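Local structure of lysyl oxidase (Pichia pastoris, 1W7C) at residues L33-L36 against H37-N41; I42-V45 against T46-D49; S614-A617 against L618-N621; T354-D358 against I359-V363. The protein is a copper- and topaquinone-containing amine oxidase that probably deaminates primary amines oxidatively, lysine side chains among them. All coordinates share one frame; numbering follows the deposited sequence. Where two conformers were deposited one is given.

Contact 1 of 4, residues L33-L36 against H37-N41; sequences LDLL and HSTYN. With NAG (2-acetamido-2-deoxy-beta-D-glucopyranose), chain Q.
T39 holds OG1 beside its own backbone N (chi1 -61°), which folds the hydroxyl back over the preceding turn onto the carbonyl of L35. The same torsion sends CG2 the other way, over the centre of the neighbouring Y40 ring. L36 likewise keeps CG next to its backbone N, and from there CD2 meets Y40 CE1 at the ring edge, in the ring plane, at 3.9 Å. The bond from T39 OG1 to L35 O is short, 2.7 Å, and comes in tilted from the carbonyl plane; T39 N adds only a weak bond to the same oxygen. Two residues earlier, H37 runs alongside L33, its CD2 lying 4.0 Å from L33 CG. The edge of the imidazole also faces L33 O, with CD2 at 3.3 Å in the ring plane, while H37 N donates to that oxygen at 2.9 Å. All this is the C-terminal end of helix 26-39, which packs on the antiparallel sheet of the copper amine oxidase N2 domain. L33 and L36 rest on V55 of strand 53-61, L35 reaches I113 and V102, and the Y40 ring meets F89 edge-to-face. The final turn closes on L36 O, which takes both T39 N, from above its carbonyl plane, and Y40 N, at 3.0 Å and almost in line with the C=O. Y40 then leaves helical geometry. The next side chain, N41, carries N-acetylglucosamine, its ND2 joined to sugar C1 by a covalent bond of 1.4 Å.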
loop_
_atom_site.group_PDB
_atom_site.type_symbol
_atom_site.label_atom_id
_atom_site.label_comp_id
_atom_site.label_asym_id
_atom_site.label_seq_id
_atom_site.Cartn_x
_atom_site.Cartn_y
_atom_site.Cartn_z
ATOM N N LEU A 33 26.263 -13.592 -34.595
ATOM C CA LEU A 33 26.833 -12.405 -35.233
ATOM C C LEU A 33 27.722 -12.827 -36.405
ATOM O O LEU A 33 27.711 -12.218 -37.474
ATOM C CB LEU A 33 27.615 -11.590 -34.190
ATOM C CG LEU A 33 28.154 -10.218 -34.583
ATOM C CD1 LEU A 33 27.077 -9.278 -34.982
ATOM C CD2 LEU A 33 28.926 -9.642 -33.427
ATOM N N ASP A 34 28.478 -13.901 -36.203
ATOM C CA ASP A 34 29.368 -14.434 -37.242
ATOM C C ASP A 34 28.549 -14.861 -38.465
ATOM O O ASP A 34 28.933 -14.599 -39.614
ATOM C CB ASP A 34 30.190 -15.621 -36.720
ATOM C CG ASP A 34 31.311 -15.220 -35.758
ATOM O OD1 ASP A 34 31.657 -14.016 -35.598
ATOM O OD2 ASP A 34 31.928 -16.091 -35.114
ATOM N N LEU A 35 27.413 -15.514 -38.223
ATOM C CA LEU A 35 26.568 -16.000 -39.324
ATOM C C LEU A 35 25.918 -14.843 -40.062
ATOM O O LEU A 35 25.811 -14.871 -41.288
ATOM C CB LEU A 35 25.515 -16.980 -38.816
ATOM C CG LEU A 35 24.647 -17.665 -39.876
ATOM C CD1 LEU A 35 25.495 -18.412 -40.886
ATOM C CD2 LEU A 35 23.636 -18.593 -39.209
ATOM N N LEU A 36 25.522 -13.811 -39.331
ATOM C CA LEU A 36 24.973 -12.621 -39.958
ATOM C C LEU A 36 26.046 -11.980 -40.850
ATOM O O LEU A 36 25.740 -11.583 -41.978
ATOM C CB LEU A 36 24.444 -11.633 -38.910
ATOM C CG LEU A 36 23.182 -12.074 -38.187
ATOM C CD1 LEU A 36 22.902 -11.122 -37.068
ATOM C CD2 LEU A 36 21.971 -12.117 -39.113
ATOM N N HIS A 37 27.281 -11.919 -40.359
ATOM C CA HIS A 37 28.372 -11.302 -41.122
ATOM C C HIS A 37 28.707 -12.088 -42.398
ATOM O O HIS A 37 29.170 -11.498 -43.387
ATOM C CB HIS A 37 29.635 -11.142 -40.264
ATOM C CG HIS A 37 29.739 -9.830 -39.558
ATOM N ND1 HIS A 37 30.303 -8.716 -40.144
ATOM C CD2 HIS A 37 29.334 -9.442 -38.321
ATOM C CE1 HIS A 37 30.272 -7.710 -39.289
ATOM N NE2 HIS A 37 29.698 -8.127 -38.172
ATOM N N SER A 38 28.513 -13.407 -42.375
ATOM C CA SER A 38 28.823 -14.232 -43.544
ATOM C C SER A 38 27.648 -14.271 -44.537
ATOM O O SER A 38 27.823 -14.569 -45.701
ATOM C CB SER A 38 29.279 -15.637 -43.126
ATOM O OG SER A 38 28.221 -16.394 -42.597
ATOM N N THR A 39 26.457 -13.916 -44.076
ATOM C CA THR A 39 25.247 -13.991 -44.890
ATOM C C THR A 39 24.927 -12.667 -45.601
ATOM O O THR A 39 24.439 -12.661 -46.732
ATOM C CB THR A 39 24.067 -14.400 -43.973
ATOM O OG1 THR A 39 24.340 -15.693 -43.395
ATOM C CG2 THR A 39 22.787 -14.579 -44.797
ATOM N N TYR A 40 25.194 -11.566 -44.917
ATOM C CA TYR A 40 24.905 -10.218 -45.399
ATOM C C TYR A 40 26.184 -9.388 -45.340
ATOM O O TYR A 40 27.143 -9.757 -44.659
ATOM C CB TYR A 40 23.833 -9.558 -44.514
ATOM C CG TYR A 40 22.587 -10.387 -44.307
ATOM C CD1 TYR A 40 22.291 -10.942 -43.072
ATOM C CD2 TYR A 40 21.709 -10.607 -45.323
ATOM C CE1 TYR A 40 21.152 -11.703 -42.881
ATOM C CE2 TYR A 40 20.573 -11.380 -45.145
ATOM C CZ TYR A 40 20.295 -11.905 -43.916
ATOM O OH TYR A 40 19.164 -12.653 -43.730
ATOM N N ASN A 41 26.193 -8.269 -46.063
ATOM C CA ASN A 41 27.265 -7.280 -45.915
ATOM C C ASN A 41 26.950 -6.414 -44.717
ATOM O O ASN A 41 26.127 -5.492 -44.803
ATOM C CB ASN A 41 27.305 -6.443 -47.208
ATOM C CG ASN A 41 28.499 -5.507 -47.295
ATOM O OD1 ASN A 41 29.172 -5.214 -46.299
ATOM N ND2 ASN A 41 28.757 -5.026 -48.518
HETATM C C1 NAG Q . 29.737 -3.963 -48.594
HETATM C C2 NAG Q . 30.281 -4.183 -50.009
HETATM C C3 NAG Q . 31.275 -3.082 -50.356
HETATM C C4 NAG Q . 30.704 -1.699 -50.071
HETATM C C5 NAG Q . 30.048 -1.629 -48.692
HETATM C C6 NAG Q . 29.308 -0.311 -48.528
HETATM C C7 NAG Q . 30.864 -6.309 -51.123
HETATM C C8 NAG Q . 31.657 -7.578 -51.003
HETATM N N2 NAG Q . 30.956 -5.468 -50.084
HETATM O O3 NAG Q . 31.634 -3.162 -51.718
HETATM O O4 NAG Q . 31.745 -0.747 -50.150
HETATM O O5 NAG Q . 29.125 -2.688 -48.537
HETATM O O6 NAG Q . 28.592 -0.322 -47.314
HETATM O O7 NAG Q . 30.188 -6.103 -52.138
#

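Contact 2 of 4, residues I42-V45 against T46-D49; sequences ITEV and TKAD
E44 and K47 are joined by a one-turn 3-10 bend, in which K47 N donates to E44 O at 2.9 Å and, one residue on, A48 N donates to V45 O at 3.2 Å. Three-residue spacing puts the E44 and K47 side chains next to each other, running in the same direction. K47, with CG anti to its carbonyl carbon, and E44 both stretch out beyond CG, and the ammonium and carboxylate arrive side by side. There NZ forms a salt bridge with OE1 at 3.1 Å, approaching from the syn side but 33° out of the carboxylate plane. The aliphatic CE of K47 passes 3.6 Å from the same OE1. At the other end of K47, T43 turns its methyl inward: CG2 lies anti to the backbone N and rests 3.9 Å from K47 CB. A water draws the end of the turn together, giving one hydrogen to V45 O and the other, at 2.7 Å, to A48 O; V45 O thus has both a backbone amide and a water. T43 is also the threonine of the N-I-T glycosylation sequon that begins at N41, and an N-acetylglucosamine touches its side chain. The bend bridges the end of helix 26-39 and strand 53-61. T43 pairs through its backbone with N53, and A48 packs on Y54 of that strand. Elsewhere, V45 N bonds to D390 OD1, and the V45 side chain meets Y389, in the short loop between strands 380-388 and 391-405.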
loop_
_atom_site.group_PDB
_atom_site.type_symbol
_atom_site.label_atom_id
_atom_site.label_comp_id
_atom_site.label_asym_id
_atom_site.label_seq_id
_atom_site.Cartn_x
_atom_site.Cartn_y
_atom_site.Cartn_z
ATOM N N ILE A 42 27.589 -6.731 -43.596
ATOM C CA ILE A 42 27.361 -6.033 -42.336
ATOM C C ILE A 42 28.513 -5.066 -42.089
ATOM O O ILE A 42 29.694 -5.453 -42.128
ATOM C CB ILE A 42 27.252 -7.061 -41.166
ATOM C CG1 ILE A 42 26.087 -8.039 -41.369
ATOM C CG2 ILE A 42 27.175 -6.353 -39.819
ATOM C CD1 ILE A 42 24.722 -7.396 -41.491
ATOM N N THR A 43 28.144 -3.813 -41.819
ATOM C CA THR A 43 29.072 -2.758 -41.446
ATOM C C THR A 43 29.080 -2.614 -39.921
ATOM O O THR A 43 28.019 -2.717 -39.275
ATOM C CB THR A 43 28.608 -1.451 -42.111
ATOM O OG1 THR A 43 28.630 -1.612 -43.538
ATOM C CG2 THR A 43 29.554 -0.284 -41.798
ATOM N N GLU A 44 30.255 -2.386 -39.343
ATOM C CA GLU A 44 30.356 -2.058 -37.910
ATOM C C GLU A 44 29.579 -0.786 -37.639
ATOM O O GLU A 44 29.629 0.154 -38.427
ATOM C CB GLU A 44 31.817 -1.851 -37.503
ATOM C CG GLU A 44 32.668 -3.102 -37.577
ATOM C CD GLU A 44 34.157 -2.783 -37.510
ATOM O OE1 GLU A 44 34.779 -2.585 -38.581
ATOM O OE2 GLU A 44 34.696 -2.715 -36.387
ATOM N N VAL A 45 28.891 -0.751 -36.504
ATOM C CA VAL A 45 28.021 0.352 -36.162
ATOM C C VAL A 45 28.785 1.673 -36.151
ATOM O O VAL A 45 28.249 2.712 -36.555
ATOM C CB VAL A 45 27.343 0.075 -34.815
ATOM C CG1 VAL A 45 26.583 1.307 -34.337
ATOM C CG2 VAL A 45 26.382 -1.174 -34.946
ATOM N N THR A 46 30.044 1.635 -35.718
ATOM C CA THR A 46 30.876 2.846 -35.680
ATOM C C THR A 46 31.223 3.421 -37.071
ATOM O O THR A 46 31.682 4.553 -37.167
ATOM C CB THR A 46 32.173 2.619 -34.853
ATOM O OG1 THR A 46 32.834 1.405 -35.256
ATOM C CG2 THR A 46 31.848 2.419 -33.365
ATOM N N LYS A 47 30.981 2.650 -38.131
ATOM C CA LYS A 47 31.236 3.092 -39.500
ATOM C C LYS A 47 29.965 3.207 -40.347
ATOM O O LYS A 47 30.028 3.506 -41.528
ATOM C CB LYS A 47 32.213 2.109 -40.168
ATOM C CG LYS A 47 33.569 2.010 -39.452
ATOM C CD LYS A 47 34.457 0.943 -40.059
ATOM C CE LYS A 47 35.803 0.825 -39.329
ATOM N NZ LYS A 47 36.566 -0.373 -39.781
ATOM N N ALA A 48 28.817 2.996 -39.712
ATOM C CA ALA A 48 27.550 2.846 -40.384
ATOM C C ALA A 48 26.817 4.175 -40.567
ATOM O O ALA A 48 26.993 5.120 -39.797
ATOM C CB ALA A 48 26.660 1.850 -39.612
ATOM N N ASP A 49 25.992 4.226 -41.604
ATOM C CA ASP A 49 25.049 5.317 -41.814
ATOM C C ASP A 49 23.718 4.728 -42.300
ATOM O O ASP A 49 23.538 3.517 -42.278
ATOM C CB ASP A 49 25.647 6.396 -42.754
ATOM C CG ASP A 49 25.897 5.914 -44.165
ATOM O OD1 ASP A 49 25.264 4.953 -44.645
ATOM O OD2 ASP A 49 26.706 6.502 -44.900
HETATM O O HOH W 1 28.482 5.527 -37.611
#

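Contact 3 of 4, residues S614-A617 against L618-N621; sequences SSTA and LNTN
T616 and N619 close a type I beta turn, N619 N donating to T616 O at 3.2 Å, and the T616 hydroxyl adds an ST turn inside it by accepting from L618 N at 3.0 Å. The hydroxyl is used twice, since it also donates to N619 OD1 at 2.8 Å, across side chains that meet at about a right angle. This second bond reaches the amide oxygen well off its carbonyl plane, tilted by 32°. What puts OG1 between its two partners is the T616 torsion, chi1 76°, which lodges the oxygen between the backbone N and the carbonyl carbon. The N619 amide is fixed from its other end: ND2 donates to both T594 O and V628 O, so the flip of the group is settled and OD1 must face the threonine. S615, beside N619, directs its own hydroxyl to E339 OE2, the carboxylate that also serves the short helix 358-361. Further out, A617 and L618 lean on W57 of strand 53-61, while N621 bonds to Q178 N on strand 170-180 and to G132 O. The turn is thereby a junction at which the enzyme domain of the copper amine oxidase meets the N2 domain and the sheet that contains strand 170-180. It lies in the loop between strands 602-606 and 642-654, with T616 about 8 Å, side chain to side chain, from the calcium ligand F633. A water gives a hydrogen to T616 O at 2.7 Å and accepts a weak bond from T620 N.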
loop_
_atom_site.group_PDB
_atom_site.type_symbol
_atom_site.label_atom_id
_atom_site.label_comp_id
_atom_site.label_asym_id
_atom_site.label_seq_id
_atom_site.Cartn_x
_atom_site.Cartn_y
_atom_site.Cartn_z
ATOM N N SER A 614 2.929 -7.012 -25.045
ATOM C CA SER A 614 1.954 -5.959 -25.255
ATOM C C SER A 614 2.524 -4.696 -25.915
ATOM O O SER A 614 1.751 -3.827 -26.287
ATOM C CB SER A 614 1.309 -5.606 -23.940
ATOM O OG SER A 614 2.311 -5.269 -23.011
ATOM N N SER A 615 3.852 -4.571 -25.944
ATOM C CA SER A 615 4.563 -3.516 -26.645
ATOM C C SER A 615 5.844 -4.102 -27.161
ATOM O O SER A 615 6.146 -5.278 -26.870
ATOM C CB SER A 615 4.855 -2.341 -25.704
ATOM O OG SER A 615 5.363 -1.230 -26.432
ATOM N N THR A 616 6.590 -3.325 -27.930
ATOM C CA THR A 616 7.926 -3.717 -28.404
ATOM C C THR A 616 8.833 -2.520 -28.341
ATOM O O THR A 616 8.357 -1.389 -28.277
ATOM C CB THR A 616 7.882 -4.230 -29.884
ATOM O OG1 THR A 616 7.757 -3.130 -30.779
ATOM C CG2 THR A 616 6.761 -5.205 -30.136
ATOM N N ALA A 617 10.127 -2.747 -28.461
ATOM C CA ALA A 617 11.104 -1.668 -28.524
ATOM C C ALA A 617 10.964 -0.858 -29.823
ATOM O O ALA A 617 11.545 0.199 -29.932
ATOM C CB ALA A 617 12.528 -2.217 -28.431
ATOM N N LEU A 618 10.228 -1.425 -30.778
ATOM C CA LEU A 618 10.024 -0.880 -32.095
ATOM C C LEU A 618 8.683 -0.159 -32.228
ATOM O O LEU A 618 8.364 0.349 -33.303
ATOM C CB LEU A 618 10.152 -2.012 -33.137
ATOM C CG LEU A 618 11.516 -2.718 -33.145
ATOM C CD1 LEU A 618 11.522 -3.818 -34.197
ATOM C CD2 LEU A 618 12.649 -1.694 -33.371
ATOM N N ASN A 619 7.916 -0.065 -31.135
ATOM C CA ASN A 619 6.595 0.555 -31.208
ATOM C C ASN A 619 6.579 2.081 -31.280
ATOM O O ASN A 619 5.760 2.661 -31.980
ATOM C CB ASN A 619 5.707 0.151 -30.005
ATOM C CG ASN A 619 4.787 -0.996 -30.320
ATOM O OD1 ASN A 619 5.201 -1.948 -31.003
ATOM N ND2 ASN A 619 3.590 -0.996 -29.738
ATOM N N THR A 620 7.462 2.745 -30.526
ATOM C CA THR A 620 7.195 4.130 -30.131
ATOM C C THR A 620 7.014 5.125 -31.275
ATOM O O THR A 620 6.130 5.982 -31.206
ATOM C CB THR A 620 8.243 4.618 -29.127
ATOM O OG1 THR A 620 7.849 5.856 -28.527
ATOM C CG2 THR A 620 9.611 4.881 -29.734
ATOM N N ASN A 621 7.826 5.008 -32.343
ATOM C CA ASN A 621 7.700 5.925 -33.504
ATOM C C ASN A 621 6.716 5.477 -34.567
ATOM O O ASN A 621 6.428 6.228 -35.501
ATOM C CB ASN A 621 9.070 6.186 -34.115
ATOM C CG ASN A 621 10.045 6.776 -33.127
ATOM O OD1 ASN A 621 9.732 7.774 -32.455
ATOM N ND2 ASN A 621 11.220 6.166 -33.004
HETATM O O HOH W 2 8.582 1.310 -28.206
#

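Contact 4 of 4, residues T354-D358 against I359-V363; sequences TFYSD and ISYGV. With IMD (imidazole), chain P.
S357 O is gripped twice by S360: its hydroxyl donates at 2.7 Å in the carbonyl plane, and its amide adds a weak bond. S360 can do this because its OG sits between backbone N and carbonyl carbon, directed back at the start of the helix. S357 is the N-cap of the short helix 358-361, where OG accepts a weak capping bond from S360 N at 3.3 Å. E339 steadies the cap from outside, bonding S357 OG and I359 N with its two carboxylate oxygens. The helix closes with G362 N donating to D358 O at 2.9 Å, and G362 turns away with positive phi. On the side toward the active site, Y356 and Y361 cross obliquely, their ring planes at 78°. An imidazole, probably from the crystallisation liquor, occupies the angle between them. Its C4 lies 3.5 Å above the centre of the Y356 ring and also over the rim of one Y361 face. T354 CG2 lies against the opposite face of Y356, toward its rim, and Y356 OH bonds to Q463. Imidazole N3 donates to D358 OD1 at 2.9 Å and almost straight, 173°, while N437 OD1 also bonds the ligand. OD1 is thus reachable by a small molecule and works as an acceptor, consistent with the predicted role of D358 as proton acceptor; in this family the base is thought to deprotonate the alpha carbon of the substrate Schiff base.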
loop_
_atom_site.group_PDB
_atom_site.type_symbol
_atom_site.label_atom_id
_atom_site.label_comp_id
_atom_site.label_asym_id
_atom_site.label_seq_id
_atom_site.Cartn_x
_atom_site.Cartn_y
_atom_site.Cartn_z
ATOM N N THR A 354 5.899 14.702 -25.474
ATOM C CA THR A 354 6.667 13.655 -24.828
ATOM C C THR A 354 5.749 12.525 -24.404
ATOM O O THR A 354 4.869 12.706 -23.556
ATOM C CB THR A 354 7.394 14.241 -23.604
ATOM O OG1 THR A 354 8.357 15.223 -24.027
ATOM C CG2 THR A 354 8.190 13.158 -22.893
ATOM N N PHE A 355 5.984 11.343 -24.977
ATOM C CA PHE A 355 5.258 10.119 -24.629
ATOM C C PHE A 355 6.262 8.996 -24.750
ATOM O O PHE A 355 6.308 8.272 -25.745
ATOM C CB PHE A 355 4.090 9.955 -25.616
ATOM C CG PHE A 355 3.011 8.958 -25.202
ATOM C CD1 PHE A 355 1.715 9.096 -25.690
ATOM C CD2 PHE A 355 3.300 7.848 -24.406
ATOM C CE1 PHE A 355 0.716 8.192 -25.370
ATOM C CE2 PHE A 355 2.290 6.953 -24.089
ATOM C CZ PHE A 355 1.036 7.111 -24.570
ATOM N N TYR A 356 7.124 8.890 -23.749
ATOM C CA TYR A 356 8.186 7.896 -23.771
ATOM C C TYR A 356 7.658 6.474 -23.706
ATOM O O TYR A 356 6.759 6.170 -22.902
ATOM C CB TYR A 356 9.190 8.073 -22.605
ATOM C CG TYR A 356 9.944 9.376 -22.607
ATOM C CD1 TYR A 356 9.902 10.226 -21.511
ATOM C CD2 TYR A 356 10.662 9.775 -23.717
ATOM C CE1 TYR A 356 10.549 11.436 -21.517
ATOM C CE2 TYR A 356 11.354 10.979 -23.722
ATOM C CZ TYR A 356 11.272 11.820 -22.641
ATOM O OH TYR A 356 11.900 13.046 -22.717
ATOM N N SER A 357 8.308 5.607 -24.484
ATOM C CA SER A 357 8.296 4.165 -24.299
ATOM C C SER A 357 9.633 3.757 -23.727
ATOM O O SER A 357 10.654 3.789 -24.404
ATOM C CB SER A 357 8.135 3.488 -25.649
ATOM O OG SER A 357 8.541 2.110 -25.596
ATOM N N ASP A 358 9.676 3.370 -22.459
ATOM C CA ASP A 358 10.949 3.100 -21.833
ATOM C C ASP A 358 11.596 1.814 -22.330
ATOM O O ASP A 358 12.823 1.711 -22.321
ATOM C CB ASP A 358 10.823 3.151 -20.317
ATOM C CG ASP A 358 10.876 4.549 -19.783
ATOM O OD1 ASP A 358 11.320 5.472 -20.503
ATOM O OD2 ASP A 358 10.462 4.821 -18.664
ATOM N N ILE A 359 10.803 0.884 -22.876
ATOM C CA ILE A 359 11.453 -0.299 -23.456
ATOM C C ILE A 359 12.138 0.011 -24.797
ATOM O O ILE A 359 13.027 -0.715 -25.185
ATOM C CB ILE A 359 10.494 -1.528 -23.594
ATOM C CG1 ILE A 359 9.454 -1.370 -24.710
ATOM C CG2 ILE A 359 9.912 -1.890 -22.238
ATOM C CD1 ILE A 359 8.672 -2.647 -24.949
ATOM N N SER A 360 11.710 1.074 -25.496
ATOM C CA SER A 360 12.464 1.495 -26.671
ATOM C C SER A 360 13.886 1.912 -26.293
ATOM O O SER A 360 14.822 1.578 -27.003
ATOM C CB SER A 360 11.762 2.596 -27.452
ATOM O OG SER A 360 11.817 3.872 -26.845
ATOM N N TYR A 361 14.050 2.620 -25.192
ATOM C CA TYR A 361 15.364 3.011 -24.687
ATOM C C TYR A 361 16.088 1.814 -24.078
ATOM O O TYR A 361 17.301 1.736 -24.133
ATOM C CB TYR A 361 15.238 4.135 -23.655
ATOM C CG TYR A 361 14.741 5.406 -24.271
ATOM C CD1 TYR A 361 13.405 5.746 -24.258
ATOM C CD2 TYR A 361 15.618 6.240 -24.933
ATOM C CE1 TYR A 361 12.957 6.904 -24.874
ATOM C CE2 TYR A 361 15.192 7.400 -25.545
ATOM C CZ TYR A 361 13.858 7.734 -25.520
ATOM O OH TYR A 361 13.368 8.856 -26.131
ATOM N N GLY A 362 15.333 0.924 -23.456
ATOM C CA GLY A 362 15.832 -0.250 -22.772
ATOM C C GLY A 362 15.722 -0.057 -21.268
ATOM O O GLY A 362 16.236 0.914 -20.725
ATOM N N VAL A 363 15.076 -1.007 -20.595
ATOM C CA VAL A 363 15.002 -1.038 -19.138
ATOM C C VAL A 363 16.117 -1.932 -18.563
ATOM O O VAL A 363 16.560 -1.737 -17.425
ATOM C CB VAL A 363 13.589 -1.564 -18.703
ATOM C CG1 VAL A 363 13.453 -1.699 -17.210
ATOM C CG2 VAL A 363 12.472 -0.662 -19.249
HETATM N N1 IMD P . 13.739 9.769 -19.612
HETATM C C2 IMD P . 13.034 8.648 -19.297
HETATM N N3 IMD P . 12.823 7.983 -20.470
HETATM C C4 IMD P . 13.393 8.666 -21.481
HETATM C C5 IMD P . 13.963 9.802 -20.943
#

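In the fold
Along the chain the order is contact 1, contact 2, contact 4, contact 3. Contacts 1 and 2 are consecutive in the N2 domain, centres about 13 Å apart, and touch where H37 meets I42. Contacts 3 and 4 belong to the enzyme domain; though some 250 residues apart in sequence, their centres are about 8 Å apart, I359 packs against T616, and both use E339. Between the pairs the centres lie about 24 to 29 Å apart without touching. Strand 53-61 spans that gap: helix 26-39 and A48 pack on it, and its W57 meets A617 and L618. The peripheral, glycosylated domain is thus joined through contact 3 to the neighbourhood of D358.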